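Local coordinates for protein lactaldehyde dehydrogenase (Methanocaldococcus jannaschii, PDB 3PQA) that oxidises lactaldehyde to lactate with NAD as preferred cofactor, a step in coenzyme F420 biosynthesis, and works as a homotetramer of the aldehyde dehydrogenase family, at residues Glu207-Glu212 with Glu227-Lys232; Val214-Phe219 with Glu452-Ile457. One frame throughout, in Å; residues are numbered along the deposited sequence.

Contact 1 (Glu207-Glu212 with Glu227-Lys232); sequences EIVVNE and ELITKK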
# COMPACT_ATOMS: atom_id res chain seq x y z
N GLU B 207 -37.64 0.22 5.78
CA GLU B 207 -37.33 0.20 7.20
C GLU B 207 -35.83 0.06 7.46
O GLU B 207 -35.31 0.69 8.37
CB GLU B 207 -38.14 -0.88 7.96
CG GLU B 207 -37.94 -0.85 9.48
CD GLU B 207 -38.25 0.51 10.10
OE1 GLU B 207 -39.16 1.21 9.61
OE2 GLU B 207 -37.59 0.88 11.09
N ILE B 208 -35.14 -0.74 6.66
CA ILE B 208 -33.69 -0.90 6.80
C ILE B 208 -32.97 0.42 6.54
O ILE B 208 -32.03 0.79 7.26
CB ILE B 208 -33.15 -2.00 5.85
CG1 ILE B 208 -33.65 -3.38 6.31
CG2 ILE B 208 -31.61 -1.97 5.80
CD1 ILE B 208 -33.24 -4.54 5.40
N VAL B 209 -33.43 1.15 5.52
CA VAL B 209 -32.86 2.44 5.14
C VAL B 209 -33.07 3.51 6.21
O VAL B 209 -32.14 4.24 6.55
CB VAL B 209 -33.42 2.93 3.78
CG1 VAL B 209 -32.99 4.35 3.47
CG2 VAL B 209 -32.98 2.00 2.66
N VAL B 210 -34.29 3.59 6.75
CA VAL B 210 -34.66 4.65 7.69
C VAL B 210 -34.32 4.37 9.16
O VAL B 210 -34.13 5.31 9.94
CB VAL B 210 -36.16 5.07 7.57
CG1 VAL B 210 -36.49 5.52 6.15
CG2 VAL B 210 -37.12 3.95 8.05
N ASN B 211 -34.24 3.09 9.54
CA ASN B 211 -34.02 2.72 10.95
C ASN B 211 -32.71 3.26 11.51
O ASN B 211 -31.64 2.99 10.96
CB ASN B 211 -34.06 1.20 11.12
CG ASN B 211 -34.25 0.79 12.56
OD1 ASN B 211 -33.38 1.03 13.41
ND2 ASN B 211 -35.38 0.15 12.85
N GLU B 212 -32.78 3.99 12.62
CA GLU B 212 -31.61 4.68 13.17
C GLU B 212 -30.57 3.74 13.79
O GLU B 212 -29.45 4.17 14.09
CB GLU B 212 -32.03 5.78 14.15
CG GLU B 212 -32.95 6.82 13.51
CD GLU B 212 -32.76 8.25 14.03
OE1 GLU B 212 -33.51 9.14 13.58
OE2 GLU B 212 -31.86 8.49 14.88
N GLU B 227 -31.24 7.24 -5.49
CA GLU B 227 -31.40 8.67 -5.22
C GLU B 227 -32.29 8.90 -3.99
O GLU B 227 -31.97 9.70 -3.11
CB GLU B 227 -31.94 9.40 -6.46
CG GLU B 227 -32.23 10.89 -6.23
CD GLU B 227 -31.40 11.82 -7.09
OE1 GLU B 227 -31.22 11.53 -8.29
OE2 GLU B 227 -30.96 12.88 -6.57
N LEU B 228 -33.41 8.17 -3.92
CA LEU B 228 -34.31 8.26 -2.76
C LEU B 228 -33.63 7.79 -1.46
O LEU B 228 -33.86 8.36 -0.40
CB LEU B 228 -35.61 7.48 -3.02
CG LEU B 228 -36.88 7.95 -2.30
CD1 LEU B 228 -37.62 8.95 -3.17
CD2 LEU B 228 -37.78 6.76 -1.99
N ILE B 229 -32.78 6.77 -1.55
CA ILE B 229 -32.01 6.34 -0.38
C ILE B 229 -31.18 7.50 0.18
O ILE B 229 -31.20 7.74 1.39
CB ILE B 229 -31.16 5.07 -0.66
CG1 ILE B 229 -32.09 3.86 -0.85
CG2 ILE B 229 -30.15 4.80 0.46
CD1 ILE B 229 -31.38 2.59 -1.29
N THR B 230 -30.49 8.25 -0.70
CA THR B 230 -29.68 9.41 -0.26
C THR B 230 -30.52 10.45 0.51
O THR B 230 -30.00 11.14 1.40
CB THR B 230 -28.85 10.10 -1.39
OG1 THR B 230 -29.71 10.79 -2.31
CG2 THR B 230 -28.01 9.09 -2.16
N LYS B 231 -31.82 10.53 0.20
CA LYS B 231 -32.73 11.49 0.84
C LYS B 231 -33.39 10.96 2.13
O LYS B 231 -33.97 11.73 2.89
CB LYS B 231 -33.82 11.96 -0.14
CG LYS B 231 -33.28 12.57 -1.43
CD LYS B 231 -34.41 13.04 -2.34
CE LYS B 231 -33.92 13.28 -3.77
NZ LYS B 231 -32.67 14.11 -3.84
N LYS B 232 -33.29 9.65 2.36
CA LYS B 232 -34.00 9.04 3.49
C LYS B 232 -33.10 8.36 4.52
O LYS B 232 -33.55 8.10 5.64
CB LYS B 232 -35.02 8.01 2.99
CG LYS B 232 -36.27 8.59 2.36
CD LYS B 232 -37.12 7.49 1.74
CE LYS B 232 -37.69 6.53 2.79
NZ LYS B 232 -39.05 6.88 3.33

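Contact 2 (Val214-Phe219 with Glu452-Ile457); sequences VNMISF and EEMSNI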
# COMPACT_ATOMS: atom_id res chain seq x y z
N VAL B 214 -29.53 1.02 12.16
CA VAL B 214 -28.71 0.53 11.05
C VAL B 214 -27.58 1.54 10.84
O VAL B 214 -27.83 2.74 10.81
CB VAL B 214 -29.58 0.34 9.78
CG1 VAL B 214 -28.72 0.01 8.55
CG2 VAL B 214 -30.62 -0.78 10.02
N ASN B 215 -26.34 1.05 10.71
CA ASN B 215 -25.18 1.94 10.64
C ASN B 215 -24.71 2.28 9.23
O ASN B 215 -24.04 3.30 9.00
CB ASN B 215 -24.02 1.33 11.44
CG ASN B 215 -24.36 1.23 12.93
OD1 ASN B 215 -24.59 0.14 13.45
ND2 ASN B 215 -24.43 2.37 13.60
N MET B 216 -25.07 1.41 8.29
CA MET B 216 -24.62 1.53 6.91
C MET B 216 -25.63 0.89 5.99
O MET B 216 -26.20 -0.16 6.32
CB MET B 216 -23.24 0.89 6.73
CG MET B 216 -22.83 0.71 5.27
SD MET B 216 -21.08 0.47 5.08
CE MET B 216 -21.03 0.36 3.26
N ILE B 217 -25.86 1.52 4.84
CA ILE B 217 -26.70 0.97 3.79
C ILE B 217 -25.83 0.68 2.59
O ILE B 217 -25.03 1.52 2.16
CB ILE B 217 -27.86 1.94 3.37
CG1 ILE B 217 -28.75 2.28 4.55
CG2 ILE B 217 -28.67 1.37 2.18
CD1 ILE B 217 -29.34 1.07 5.24
N SER B 218 -25.95 -0.55 2.08
CA SER B 218 -25.32 -0.94 0.84
C SER B 218 -26.42 -1.48 -0.05
O SER B 218 -26.99 -2.55 0.21
CB SER B 218 -24.28 -2.02 1.08
OG SER B 218 -23.62 -2.35 -0.13
N PHE B 219 -26.70 -0.72 -1.11
CA PHE B 219 -27.84 -0.98 -2.00
C PHE B 219 -27.33 -1.14 -3.42
O PHE B 219 -26.50 -0.34 -3.88
CB PHE B 219 -28.82 0.19 -1.97
CG PHE B 219 -29.88 0.13 -3.05
CD1 PHE B 219 -31.03 -0.62 -2.86
CD2 PHE B 219 -29.72 0.83 -4.25
CE1 PHE B 219 -32.02 -0.69 -3.85
CE2 PHE B 219 -30.71 0.78 -5.24
CZ PHE B 219 -31.86 0.01 -5.04
N GLU B 452 -13.40 -2.07 3.22
CA GLU B 452 -13.04 -0.72 3.64
C GLU B 452 -14.26 0.18 3.90
O GLU B 452 -14.25 0.95 4.87
CB GLU B 452 -12.06 -0.07 2.65
CG GLU B 452 -11.54 1.31 3.11
CD GLU B 452 -10.68 1.25 4.38
OE1 GLU B 452 -10.28 0.13 4.81
OE2 GLU B 452 -10.39 2.31 4.98
N GLU B 453 -15.29 0.08 3.05
CA GLU B 453 -16.55 0.84 3.21
C GLU B 453 -17.29 0.37 4.46
O GLU B 453 -17.92 1.16 5.13
CB GLU B 453 -17.48 0.65 2.00
CG GLU B 453 -16.83 0.88 0.63
CD GLU B 453 -16.80 2.32 0.18
OE1 GLU B 453 -17.27 3.20 0.94
OE2 GLU B 453 -16.28 2.56 -0.95
N MET B 454 -17.20 -0.93 4.75
CA MET B 454 -17.95 -1.56 5.84
C MET B 454 -17.21 -1.55 7.19
O MET B 454 -17.63 -2.19 8.15
CB MET B 454 -18.37 -2.98 5.44
CG MET B 454 -19.43 -3.01 4.30
SD MET B 454 -19.88 -4.69 3.78
CE MET B 454 -21.18 -4.32 2.56
N SER B 455 -16.11 -0.82 7.25
CA SER B 455 -15.43 -0.64 8.52
C SER B 455 -15.10 0.83 8.74
O SER B 455 -15.17 1.65 7.80
CB SER B 455 -14.20 -1.57 8.61
OG SER B 455 -13.30 -1.38 7.56
N ASN B 456 -14.81 1.17 9.99
CA ASN B 456 -14.35 2.51 10.36
C ASN B 456 -12.91 2.43 10.81
O ASN B 456 -12.51 1.44 11.44
CB ASN B 456 -15.19 3.06 11.52
CG ASN B 456 -16.62 3.39 11.11
OD1 ASN B 456 -16.86 3.95 10.04
ND2 ASN B 456 -17.57 3.05 11.98
N ILE B 457 -12.14 3.47 10.51
CA ILE B 457 -10.76 3.54 10.98
C ILE B 457 -10.73 3.99 12.45
O ILE B 457 -11.52 4.85 12.87
CB ILE B 457 -9.89 4.49 10.11
CG1 ILE B 457 -9.77 3.94 8.69
CG2 ILE B 457 -8.47 4.65 10.73
CD1 ILE B 457 -9.14 4.94 7.67

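Contact 1 (Glu207-Glu212 with Glu227-Lys232)
Val-209 puts both of its methyl groups against Ile-229, whose side chain crosses it at about a right angle. CG2 of Val-209 lies 4.1 Å from CG1 of Ile-229, and CG1 of Val-209 comes 4.2 Å from CG2 of Ile-229. Because CG1 of Val-209 stands opposite its backbone N (chi1 172°), this methyl also reaches the backbone farther along the chain, 4.1 Å from the carbonyl carbon C of Lys-232. Val-210 finishes the contact at the surface. It and Lys-232 lie side by side, both side chains pointing the same way, and the terminal methylene CE of Lys-232 rests 3.7 Å from CG1 of Val-210. The lysine chain bends at chi3 and chi4, and its NZ forms a salt bridge with Asp-206, so the charge is answered on the neighbouring helix. Polar bonds within each segment flank this apolar seam. At Asn-211, where the first helix stops, ND2 donates to the anti lone pair of OE2 of Glu-207 (2.9 Å), with OE2 tilted 26° from the amide plane. The other oxygen of Glu-207 forms a salt bridge with Arg-33. On the second helix, Thr-230 OG1 turns back to Glu-227 O at 2.6 Å. Ile-208 and Ile-229 both pack down on Ile-217 of strand 216-220, so helices 201-210 and 223-232 lie side by side on one face of the parallel core of a mixed sheet, as in the Rossmann-type cofactor-binding domain of aldehyde dehydrogenases.

Contact 2 (Val214-Phe219 with Glu452-Ile457)
Met-216 and Met-454 mark the closest backbone approach, their CA atoms 7.4 Å apart, where strand 216-220 of the Rossmann-type sheet meets the turn between helix 447-453 and strand 455-463. Met-454 is the first residue to leave helical geometry, and the chain then extends into a strand that pairs antiparallel with strand 122-138, itself the parallel neighbour of 216-220. The two segments do not pair as strands; side chains of 214-219 meet both backbone and side chains at the helix end. Met-216 and Ser-218 face the helix end, whereas Ile-217 and Phe-219 between and beyond them turn to helix 223-232 on the other face of the sheet. In one of its two modelled conformers, Met-216 is fully extended, with CG opposite its backbone N (chi1 168°), and its methyl CE rests against CB of Glu-453, at 3.8 Å, and CG of Met-454, at 3.9 Å. The Glu-453 chain bends at chi2, and its OE2 accepts a bond from the backbone N of Arg-444; the backbone O of Glu-453 is hydrogen-bonded to NZ of Lys-237, a residue that the Met-216 side chain also touches. Met-454 is equally extended beyond CG and reaches along the strand towards Ser-218. With an alanine in its place, the Met-216 side chain, in this conformer, would probably lose its packing against CG, and a gap would be likely to open beside Ser-218. There, the Met-454 CE methyl rests 4.1 Å from both CB and OG of Ser-218, whose OG is hydrogen-bonded to NZ of Lys-150.

How the contacts relate
Contacts 1 and 2 lie on the two faces of strand 216-220, with their centres 14 Å apart. The strand follows helix 201-210 and leads into helix 223-232, so both segments of contact 1 and one segment of contact 2 belong to one helix-strand-helix unit. They meet directly where CD1 of Ile-229 presses on CG of Phe-219, at 3.4 Å, and where CD1 of Ile-217 lies 3.8 Å from CA of Val-209. Contact 2 lies nearer the probable active-site residue Glu-241: its side chain is about 6 Å from that of Ser-218 and about 10 Å from that of Ile-229. Ile-229 is also about 4 Å, side chain to side chain, from Val-225, one turn earlier on the same helix and assigned to the NAD site by similarity.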